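Local coordinates for aclacinomycin oxidoreductase (AknOx) (Streptomyces galilaeus, PDB 2IPI), which oxidises the terminal sugar of aclacinomycins in two successive steps, using bicovalently bound FAD and molecular oxygen, to finish the biosynthesis of these polyketide antibiotics, at residues Gln111-Ser116 with Arg224-Thr229; Glu131-Leu136 with Glu342-Ala347; Met424-Met429 with Asp435-Trp440. All blocks are in the same frame, centred on the assembly; numbering follows the deposited sequence.

Contact 1 (Gln111-Ser116 with Arg224-Thr229); sequences QVFYDS and RYWFRT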
# COMPACT_ATOMS: atom_id res chain seq x y z
N GLN A 111 4.76 -20.15 -2.19
CA GLN A 111 6.07 -20.58 -2.64
C GLN A 111 6.92 -19.40 -3.09
O GLN A 111 6.50 -18.46 -3.75
CB GLN A 111 5.93 -21.59 -3.79
N VAL A 112 8.19 -19.44 -2.69
CA VAL A 112 9.14 -18.43 -3.10
C VAL A 112 10.47 -19.08 -3.43
O VAL A 112 10.98 -19.86 -2.62
CB VAL A 112 9.41 -17.36 -2.02
CG1 VAL A 112 10.06 -16.15 -2.67
CG2 VAL A 112 8.15 -16.96 -1.26
N PHE A 113 11.01 -18.77 -4.60
CA PHE A 113 12.29 -19.38 -4.97
C PHE A 113 12.92 -18.54 -6.07
O PHE A 113 12.31 -17.60 -6.56
CB PHE A 113 12.07 -20.81 -5.42
CG PHE A 113 11.11 -21.02 -6.59
CD1 PHE A 113 11.58 -21.02 -7.89
CD2 PHE A 113 9.77 -21.21 -6.38
CE1 PHE A 113 10.71 -21.20 -8.95
CE2 PHE A 113 8.88 -21.40 -7.43
CZ PHE A 113 9.35 -21.41 -8.73
N TYR A 114 14.15 -18.85 -6.45
CA TYR A 114 14.82 -18.26 -7.58
C TYR A 114 14.73 -19.18 -8.78
O TYR A 114 14.77 -20.41 -8.64
CB TYR A 114 16.29 -18.03 -7.23
CG TYR A 114 17.09 -17.53 -8.40
CD1 TYR A 114 16.82 -16.30 -9.01
CD2 TYR A 114 18.12 -18.32 -8.89
CE1 TYR A 114 17.57 -15.88 -10.09
CE2 TYR A 114 18.87 -17.89 -9.96
CZ TYR A 114 18.59 -16.68 -10.56
OH TYR A 114 19.37 -16.29 -11.62
N ASP A 115 14.63 -18.65 -9.99
CA ASP A 115 14.74 -19.53 -11.15
C ASP A 115 15.97 -19.16 -11.96
O ASP A 115 15.98 -18.13 -12.63
CB ASP A 115 13.52 -19.47 -12.05
CG ASP A 115 13.56 -20.54 -13.12
OD1 ASP A 115 12.52 -21.21 -13.26
OD2 ASP A 115 14.57 -20.72 -13.83
N SER A 116 17.01 -20.00 -11.88
CA SER A 116 18.24 -19.74 -12.62
C SER A 116 17.95 -19.55 -14.10
O SER A 116 18.60 -18.75 -14.78
CB SER A 116 19.26 -20.86 -12.43
OG SER A 116 18.97 -21.65 -11.29
N ARG A 224 1.44 -15.92 -9.80
CA ARG A 224 2.87 -15.85 -9.56
C ARG A 224 3.50 -14.56 -10.09
O ARG A 224 3.22 -14.12 -11.20
CB ARG A 224 3.61 -17.03 -10.21
CG ARG A 224 5.11 -16.99 -9.90
CD ARG A 224 5.82 -18.21 -10.45
NE ARG A 224 5.33 -19.42 -9.81
CZ ARG A 224 5.04 -20.60 -10.31
NH1 ARG A 224 5.17 -20.82 -11.61
NH2 ARG A 224 4.61 -21.56 -9.49
N TYR A 225 4.37 -13.95 -9.30
CA TYR A 225 5.07 -12.74 -9.68
C TYR A 225 6.57 -13.02 -9.84
O TYR A 225 7.00 -13.88 -9.07
CB TYR A 225 4.96 -11.66 -8.59
CG TYR A 225 3.64 -11.01 -8.31
CD1 TYR A 225 2.75 -11.51 -7.37
CD2 TYR A 225 3.28 -9.86 -9.01
CE1 TYR A 225 1.54 -10.89 -7.13
CE2 TYR A 225 2.06 -9.25 -8.77
CZ TYR A 225 1.20 -9.76 -7.83
OH TYR A 225 -0.01 -9.12 -7.60
N TRP A 226 7.23 -12.33 -10.72
CA TRP A 226 8.66 -12.43 -10.98
C TRP A 226 9.39 -11.13 -10.73
O TRP A 226 8.99 -10.10 -11.25
CB TRP A 226 8.96 -12.98 -12.40
CG TRP A 226 8.51 -14.42 -12.58
CD1 TRP A 226 7.25 -14.78 -12.97
CD2 TRP A 226 9.24 -15.64 -12.42
NE1 TRP A 226 7.16 -16.15 -13.04
CE2 TRP A 226 8.36 -16.71 -12.71
CE3 TRP A 226 10.54 -15.97 -12.03
CZ2 TRP A 226 8.73 -18.05 -12.64
CZ3 TRP A 226 10.91 -17.30 -11.97
CH2 TRP A 226 10.02 -18.34 -12.27
N PHE A 227 10.45 -11.18 -9.92
CA PHE A 227 11.23 -9.98 -9.63
C PHE A 227 12.69 -10.05 -10.08
O PHE A 227 13.36 -11.06 -9.88
CB PHE A 227 11.24 -9.68 -8.11
CG PHE A 227 9.82 -9.32 -7.68
CD1 PHE A 227 8.99 -10.29 -7.15
CD2 PHE A 227 9.37 -8.02 -7.83
CE1 PHE A 227 7.68 -10.00 -6.80
CE2 PHE A 227 8.06 -7.72 -7.47
CZ PHE A 227 7.23 -8.70 -6.96
N ARG A 228 13.13 -8.93 -10.63
CA ARG A 228 14.49 -8.66 -11.00
C ARG A 228 14.66 -7.16 -11.23
O ARG A 228 13.86 -6.56 -11.95
CB ARG A 228 14.86 -9.42 -12.28
CG ARG A 228 16.33 -9.75 -12.43
CD ARG A 228 16.93 -9.07 -13.64
NE ARG A 228 16.55 -9.75 -14.88
CZ ARG A 228 15.50 -9.48 -15.64
NH1 ARG A 228 14.65 -8.51 -15.30
NH2 ARG A 228 15.27 -10.18 -16.75
N THR A 229 15.70 -6.58 -10.63
CA THR A 229 15.99 -5.18 -10.90
C THR A 229 16.30 -4.97 -12.38
O THR A 229 17.19 -5.64 -12.89
CB THR A 229 17.16 -4.68 -10.04
OG1 THR A 229 16.82 -4.91 -8.66
CG2 THR A 229 17.35 -3.19 -10.24
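Asp115 and Phe113 both reach the indole of Trp226, across one strand of the five-stranded antiparallel sheet in the PCMH-type FAD-binding domain. Strands 112-115 and 221-227 are not direct neighbours: strand 120-123 runs between them, antiparallel to each, so the two run in the same direction and meet through side chains on one side of the sheet. Each bonds through its backbone to the middle strand, Phe113 with Ala122 and Tyr225 with Val123, and strand 221-227 also pairs with strand 177-185 on its other side.

The methylene of Asp115 sits at the edge of the indole, close to the ring plane, with CB 3.4 Å from Trp226 CZ3 and 3.7 Å from Trp226 CH2. Phe113 adds a looser apolar touch from its own ring, CE1 lying 4.4 Å from Trp226 CH2 in an oblique approach. The long reach belongs to the tryptophan: CG lies beside its backbone N (chi1 -66°), and the benzo end of the indole extends past Ala120 of the middle strand to meet the edge strand.

The polar ends find partners elsewhere. Glu181, on strand 177-185 at the other flank of strand 221-227, accepts a hydrogen bond from Trp226 NE1 through OE2 and forms a salt bridge with Arg224 NH1 through OE1. The indole is therefore tethered at its pyrrole end while its benzo end meets Asp115 and Phe113. The carboxylate of Asp115 works inside its own hairpin, where OD2 takes the N-H of Lys118 in the turn leading to strand 120-123. The carboxylate plane stands 56° from the indole plane, and Asp115 OD1 comes to 3.9 Å from Trp226 CH2.

Contact 2 (Glu131-Leu136 with Glu342-Ala347); sequences ETYRAL and EPWLRA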
# COMPACT_ATOMS: atom_id res chain seq x y z
N GLU A 131 7.00 -13.39 5.10
CA GLU A 131 7.59 -14.62 4.57
C GLU A 131 8.51 -14.29 3.41
O GLU A 131 9.62 -14.83 3.33
CB GLU A 131 6.52 -15.64 4.17
CG GLU A 131 5.84 -16.23 5.39
CD GLU A 131 4.58 -17.00 5.09
OE1 GLU A 131 4.15 -16.97 3.92
OE2 GLU A 131 4.07 -17.61 6.05
N THR A 132 8.09 -13.41 2.50
CA THR A 132 8.99 -13.21 1.34
C THR A 132 10.30 -12.59 1.80
O THR A 132 11.38 -13.04 1.41
CB THR A 132 8.38 -12.41 0.19
OG1 THR A 132 8.29 -11.03 0.54
CG2 THR A 132 6.98 -12.95 -0.08
N TYR A 133 10.19 -11.59 2.67
CA TYR A 133 11.35 -10.95 3.26
C TYR A 133 12.32 -11.98 3.84
O TYR A 133 13.54 -11.88 3.62
CB TYR A 133 10.92 -9.97 4.36
CG TYR A 133 10.31 -8.67 3.87
CD1 TYR A 133 9.23 -8.07 4.52
CD2 TYR A 133 10.80 -8.04 2.75
CE1 TYR A 133 8.69 -6.89 4.05
CE2 TYR A 133 10.28 -6.86 2.27
CZ TYR A 133 9.21 -6.28 2.93
OH TYR A 133 8.69 -5.10 2.45
N ARG A 134 11.77 -12.94 4.57
CA ARG A 134 12.64 -13.92 5.24
C ARG A 134 13.26 -14.85 4.21
O ARG A 134 14.48 -15.10 4.21
CB ARG A 134 11.86 -14.65 6.33
CG ARG A 134 10.82 -15.64 5.85
CD ARG A 134 10.27 -16.44 7.04
NE ARG A 134 9.83 -17.77 6.60
CZ ARG A 134 10.68 -18.67 6.13
NH1 ARG A 134 11.97 -18.39 6.04
NH2 ARG A 134 10.23 -19.85 5.74
N ALA A 135 12.46 -15.37 3.28
CA ALA A 135 13.04 -16.26 2.28
C ALA A 135 14.09 -15.57 1.42
O ALA A 135 15.18 -16.10 1.20
CB ALA A 135 11.93 -16.86 1.43
N LEU A 136 13.81 -14.38 0.89
CA LEU A 136 14.74 -13.72 -0.02
C LEU A 136 16.06 -13.42 0.67
O LEU A 136 17.16 -13.47 0.13
CB LEU A 136 14.12 -12.43 -0.53
CG LEU A 136 13.70 -12.32 -1.99
CD1 LEU A 136 13.49 -13.67 -2.64
CD2 LEU A 136 12.45 -11.45 -2.12
N GLU A 342 19.27 -2.84 15.57
CA GLU A 342 18.86 -4.22 15.50
C GLU A 342 19.16 -4.85 14.15
O GLU A 342 19.36 -4.15 13.17
CB GLU A 342 17.35 -4.29 15.83
CG GLU A 342 17.09 -4.20 17.32
CD GLU A 342 16.94 -5.52 18.04
OE1 GLU A 342 17.82 -6.40 18.01
OE2 GLU A 342 15.90 -5.71 18.71
N PRO A 343 19.21 -6.17 14.09
CA PRO A 343 19.43 -6.82 12.79
C PRO A 343 18.28 -6.49 11.84
O PRO A 343 17.12 -6.43 12.25
CB PRO A 343 19.47 -8.30 13.13
CG PRO A 343 19.72 -8.36 14.60
CD PRO A 343 19.07 -7.14 15.18
N TRP A 344 18.64 -6.26 10.58
CA TRP A 344 17.63 -5.88 9.59
C TRP A 344 16.44 -6.82 9.55
O TRP A 344 15.29 -6.35 9.54
CB TRP A 344 18.26 -5.77 8.18
CG TRP A 344 17.19 -5.33 7.21
CD1 TRP A 344 16.70 -4.08 6.99
CD2 TRP A 344 16.48 -6.21 6.33
NE1 TRP A 344 15.73 -4.12 6.02
CE2 TRP A 344 15.57 -5.42 5.59
CE3 TRP A 344 16.55 -7.59 6.11
CZ2 TRP A 344 14.73 -5.98 4.64
CZ3 TRP A 344 15.71 -8.14 5.16
CH2 TRP A 344 14.82 -7.33 4.45
N LEU A 345 16.61 -8.14 9.52
CA LEU A 345 15.42 -8.99 9.42
C LEU A 345 14.58 -8.94 10.69
O LEU A 345 13.36 -8.83 10.67
CB LEU A 345 15.76 -10.45 9.09
CG LEU A 345 14.48 -11.29 8.88
CD1 LEU A 345 13.82 -10.89 7.57
CD2 LEU A 345 14.75 -12.78 8.91
N ARG A 346 15.26 -9.00 11.83
CA ARG A 346 14.55 -8.96 13.12
C ARG A 346 13.70 -7.70 13.21
O ARG A 346 12.52 -7.76 13.56
CB ARG A 346 15.57 -9.02 14.26
CG ARG A 346 15.03 -8.57 15.61
CD ARG A 346 15.68 -9.24 16.79
NE ARG A 346 14.73 -9.97 17.62
CZ ARG A 346 14.91 -10.38 18.86
NH1 ARG A 346 16.04 -10.17 19.53
NH2 ARG A 346 13.94 -11.03 19.50
N ALA A 347 14.31 -6.56 12.90
CA ALA A 347 13.60 -5.29 12.99
C ALA A 347 12.40 -5.27 12.04
O ALA A 347 11.31 -4.81 12.39
CB ALA A 347 14.57 -4.15 12.72
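Leu345 sets a methyl against the backbone of helix 129-140, while beside it the rings of Tyr133 and Trp344 meet at an angle. The leucine's CG is carried away from its own backbone N (chi1 -176°), which sends CD1 to 4.0 Å from Arg134 CA and 4.1 Å from Tyr133 O. CD2, the other branch, lies alongside Arg134 CB at 4.3 Å; beyond that carbon the arginine chain turns away from Leu345.

This is helix-to-helix packing between the two halves of the fold. Helix 129-140 belongs to the FAD-binding domain, whereas helix 344-348 follows strand 336-342, an outermost strand of the seven-stranded antiparallel sheet whose other strands include those lining the aclacinomycin pocket.

The two rings are turned almost at right angles, their planes about 83° apart, but they touch obliquely and lightly, with Tyr133 CD2 4.4 Å from Trp344 CH2. Trp344 also meets the ring of Tyr137, one turn after Tyr133 on helix 129-140. Tyr133 is fixed at its far end, where OH is hydrogen-bonded to Gly147 O, and its side chain lies about 7 Å from the bound FAD.

Contact 3 (Met424-Met429 with Asp435-Trp440); sequences MSATWM and DANLAW. With AKY (methyl (2S,4R)-2-ethyl-2,5,7-trihydroxy-6,11-dioxo-4-{[2,3,6-trideoxy-4-O-{2,6-dideoxy-4-O-[(2S,6S)-6-methyl-5-oxotetrahydro-2h -pyran-2-yl]-alpha-D-lyxo-hexopyranosyl}-3-(dimethylamino)-D-ribo-hexopyranosyl]oxy}-1,2,3,4,6,11-hexahydrotetracene-1-c arboxylate), chain E.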
# COMPACT_ATOMS: atom_id res chain seq x y z
N MET A 424 -4.84 8.79 6.54
CA MET A 424 -5.62 9.15 7.74
C MET A 424 -6.68 8.10 8.04
O MET A 424 -7.30 7.55 7.13
CB MET A 424 -6.31 10.50 7.59
CG MET A 424 -5.44 11.57 6.95
SD MET A 424 -6.36 13.12 6.88
CE MET A 424 -5.06 14.22 6.37
N SER A 425 -6.87 7.85 9.34
CA SER A 425 -7.77 6.81 9.77
C SER A 425 -8.47 7.11 11.10
O SER A 425 -8.05 8.00 11.83
CB SER A 425 -7.01 5.48 9.93
OG SER A 425 -6.14 5.55 11.05
N ALA A 426 -9.50 6.32 11.31
CA ALA A 426 -10.26 6.07 12.51
C ALA A 426 -10.32 4.55 12.69
O ALA A 426 -10.53 3.83 11.70
CB ALA A 426 -11.67 6.63 12.48
N THR A 427 -10.13 4.14 13.91
CA THR A 427 -10.05 2.75 14.32
C THR A 427 -10.90 2.55 15.57
O THR A 427 -10.78 3.40 16.46
CB THR A 427 -8.59 2.34 14.62
OG1 THR A 427 -7.75 2.87 13.59
CG2 THR A 427 -8.48 0.83 14.63
N TRP A 428 -11.71 1.51 15.59
CA TRP A 428 -12.61 1.28 16.71
C TRP A 428 -13.03 -0.18 16.86
O TRP A 428 -12.68 -1.05 16.07
CB TRP A 428 -13.86 2.14 16.63
CG TRP A 428 -14.87 1.95 15.56
CD1 TRP A 428 -16.09 1.33 15.70
CD2 TRP A 428 -14.79 2.37 14.19
NE1 TRP A 428 -16.76 1.34 14.50
CE2 TRP A 428 -16.00 1.97 13.56
CE3 TRP A 428 -13.85 3.03 13.41
CZ2 TRP A 428 -16.26 2.21 12.21
CZ3 TRP A 428 -14.11 3.28 12.07
CH2 TRP A 428 -15.31 2.87 11.48
N MET A 429 -13.80 -0.43 17.92
CA MET A 429 -14.25 -1.79 18.16
C MET A 429 -15.74 -1.96 17.97
O MET A 429 -16.24 -2.97 17.47
CB MET A 429 -13.90 -2.24 19.59
CG MET A 429 -14.11 -3.73 19.76
SD MET A 429 -13.40 -4.42 21.26
CE MET A 429 -11.73 -3.78 21.21
N ASP A 435 -21.04 5.31 13.09
CA ASP A 435 -21.46 6.64 12.66
C ASP A 435 -20.56 7.74 13.20
O ASP A 435 -20.16 8.66 12.48
CB ASP A 435 -22.92 6.89 13.07
CG ASP A 435 -23.87 6.10 12.17
OD1 ASP A 435 -23.64 6.06 10.95
OD2 ASP A 435 -24.84 5.52 12.71
N ALA A 436 -20.21 7.67 14.48
CA ALA A 436 -19.36 8.72 15.06
C ALA A 436 -17.97 8.65 14.45
O ALA A 436 -17.38 9.65 14.06
CB ALA A 436 -19.30 8.57 16.57
N ASN A 437 -17.44 7.42 14.35
CA ASN A 437 -16.11 7.27 13.74
C ASN A 437 -16.10 7.75 12.30
O ASN A 437 -15.27 8.59 11.94
CB ASN A 437 -15.65 5.81 13.85
CG ASN A 437 -15.10 5.48 15.22
OD1 ASN A 437 -13.95 5.82 15.51
ND2 ASN A 437 -15.90 4.79 16.04
N LEU A 438 -17.01 7.26 11.48
CA LEU A 438 -17.09 7.68 10.08
C LEU A 438 -17.15 9.20 9.96
O LEU A 438 -16.48 9.81 9.12
CB LEU A 438 -18.30 7.06 9.39
CG LEU A 438 -18.21 5.56 9.09
CD1 LEU A 438 -19.60 4.95 8.98
CD2 LEU A 438 -17.41 5.33 7.81
N ALA A 439 -17.95 9.83 10.81
CA ALA A 439 -18.06 11.29 10.75
C ALA A 439 -16.70 11.96 10.93
O ALA A 439 -16.30 12.86 10.18
CB ALA A 439 -19.04 11.79 11.81
N TRP A 440 -15.97 11.52 11.94
CA TRP A 440 -14.65 12.03 12.26
C TRP A 440 -13.69 12.00 11.08
O TRP A 440 -13.12 13.02 10.71
CB TRP A 440 -14.09 11.19 13.43
CG TRP A 440 -12.60 11.06 13.39
CD1 TRP A 440 -11.85 10.01 12.93
CD2 TRP A 440 -11.67 12.04 13.85
NE1 TRP A 440 -10.52 10.29 13.08
CE2 TRP A 440 -10.38 11.53 13.64
CE3 TRP A 440 -11.82 13.31 14.42
CZ2 TRP A 440 -9.23 12.24 13.98
CZ3 TRP A 440 -10.67 14.01 14.75
CH2 TRP A 440 -9.40 13.48 14.53
O15 AKY E . 1.18 2.80 4.20
C42 AKY E . 0.80 2.24 5.24
C40 AKY E . 1.85 2.06 6.37
C38 AKY E . 1.32 1.50 7.63
C39 AKY E . -0.72 2.00 5.62
C41 AKY E . -1.86 2.68 5.43
O14 AKY E . -0.93 1.07 6.66
C37 AKY E . -0.15 1.36 7.81
O13 AKY E . -0.39 0.48 8.87
C35 AKY E . -1.45 0.82 9.71
C34 AKY E . -0.99 1.35 11.07
C36 AKY E . 0.27 2.04 10.99
O11 AKY E . -0.94 0.30 12.18
C33 AKY E . -2.47 -0.30 9.83
O12 AKY E . -3.04 -0.85 8.53
C32 AKY E . -2.16 -1.25 10.80
C31 AKY E . -2.09 -0.68 12.08
O7 AKY E . -4.31 1.14 17.91
C7 AKY E . -4.77 0.09 18.76
C8 AKY E . -3.61 -0.64 19.31
C9 AKY E . -3.02 0.10 20.48
O9 AKY E . -2.84 1.41 20.06
C13 AKY E . -1.78 -0.59 20.91
C14 AKY E . -0.85 -0.50 19.69
C20 AKY E . -5.56 0.76 19.84
C19 AKY E . -5.18 0.80 21.18
C10 AKY E . -3.98 -0.01 21.60
C11 AKY E . -6.01 1.40 22.14
C18 AKY E . -7.24 1.94 21.77
C17 AKY E . -7.64 1.89 20.43
C6 AKY E . -6.79 1.31 19.49
O6 AKY E . -7.15 1.25 18.19
C12 AKY E . -8.09 2.48 22.76
O3 AKY E . -7.75 2.54 23.96
C15 AKY E . -9.37 2.97 22.38
C1 AKY E . -10.23 3.44 23.36
C2 AKY E . -11.52 3.88 23.06
C3 AKY E . -11.92 3.85 21.72
C16 AKY E . -9.78 2.92 21.03
C5 AKY E . -8.91 2.38 20.05
O5 AKY E . -9.21 2.25 18.84
C4 AKY E . -11.07 3.38 20.73
O4 AKY E . -11.53 3.36 19.45
O18 AKY E . -3.29 -0.06 12.57
C45 AKY E . -4.61 0.86 16.53
C43 AKY E . -4.47 -1.45 21.77
O16 AKY E . -5.37 -1.92 21.07
O17 AKY E . -3.93 -2.25 22.74
C44 AKY E . -5.00 -2.65 23.61
O19 AKY E . -4.16 -0.40 16.11
C47 AKY E . -3.98 1.60 14.19
N11 AKY E . -5.02 2.05 13.26
C52 AKY E . -4.80 3.20 12.46
C51 AKY E . -5.85 1.06 12.65
C46 AKY E . -3.99 1.96 15.67
C48 AKY E . -3.24 0.28 13.97
C49 AKY E . -3.90 -0.84 14.76
C50 AKY E . -4.82 -1.85 14.07
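Asn437 ND2 is held from two directions: it gives a hydrogen bond to His433 O, just before the helix, and it lies over one face of the Trp428 indole, 3.1 Å from Trp428 CG. The whole amide is stacked flat on that face, the planes only 8° apart. CB of Asn437 continues over the six-membered ring, 3.4 Å from its centroid, in a CH-pi contact. The indole gets under the amide because its CG is set between its backbone N and carbonyl carbon (chi1 67°), and Asp434 OD1, at the helix start, accepts a hydrogen bond from Trp428 NE1. Asn437 OD1, in contrast, is buried with no polar partner.

Strand 424-428 and helix 435-440 run nearly antiparallel (168°), joined by a short connection in a beta-alpha unit of the substrate-binding half: one face of the sheet carries the antibiotic, and the helix packs on its back. Ala426 and Trp428 point into the helix; the alternate residues, Ser425 and Thr427, point the other way.

On the ligand side, Thr427 O accepts a weak hydrogen bond of 3.1 Å from O4 on the tetracyclic ring system of the bound aclacinomycin. Thr427 OG1 lies 2.9 Å from the dimethylamino nitrogen N11, but a hydrogen bond there is doubtful, since OG1 is nearer still, at 2.8 Å, to the methyl carbon C51 on that nitrogen. Ser425 brings OG up to the other methyl carbon, C52.

One helical turn after Asn437, Trp440 presents its edge to the strand. Its CD1 presses against Ala426 CB at 3.4 Å, while NE1 stays 3.6 Å from Ser425 O, near the ring plane.

Contact 1 lies inside the FAD-binding half, and contact 2 borders it, joining that half to the other. Their centres are about 17 Å apart, and they touch: Val112 CG1 of the edge strand packs 4.2 Å from Leu136 CD1 of helix 129-140. Along the chain their segments alternate. Both are only partly buried and rest on van der Waals packing. Contact 3 is fully buried and lies on the opposite side of the chain's centre from contact 1. Its strand belongs to the seven-stranded sheet whose outermost strand leads into helix 344-348 of contact 2, but it alone binds the antibiotic directly, with Thr427 meeting the ligand on one face of the strand and an amide stacked on an indole on the other.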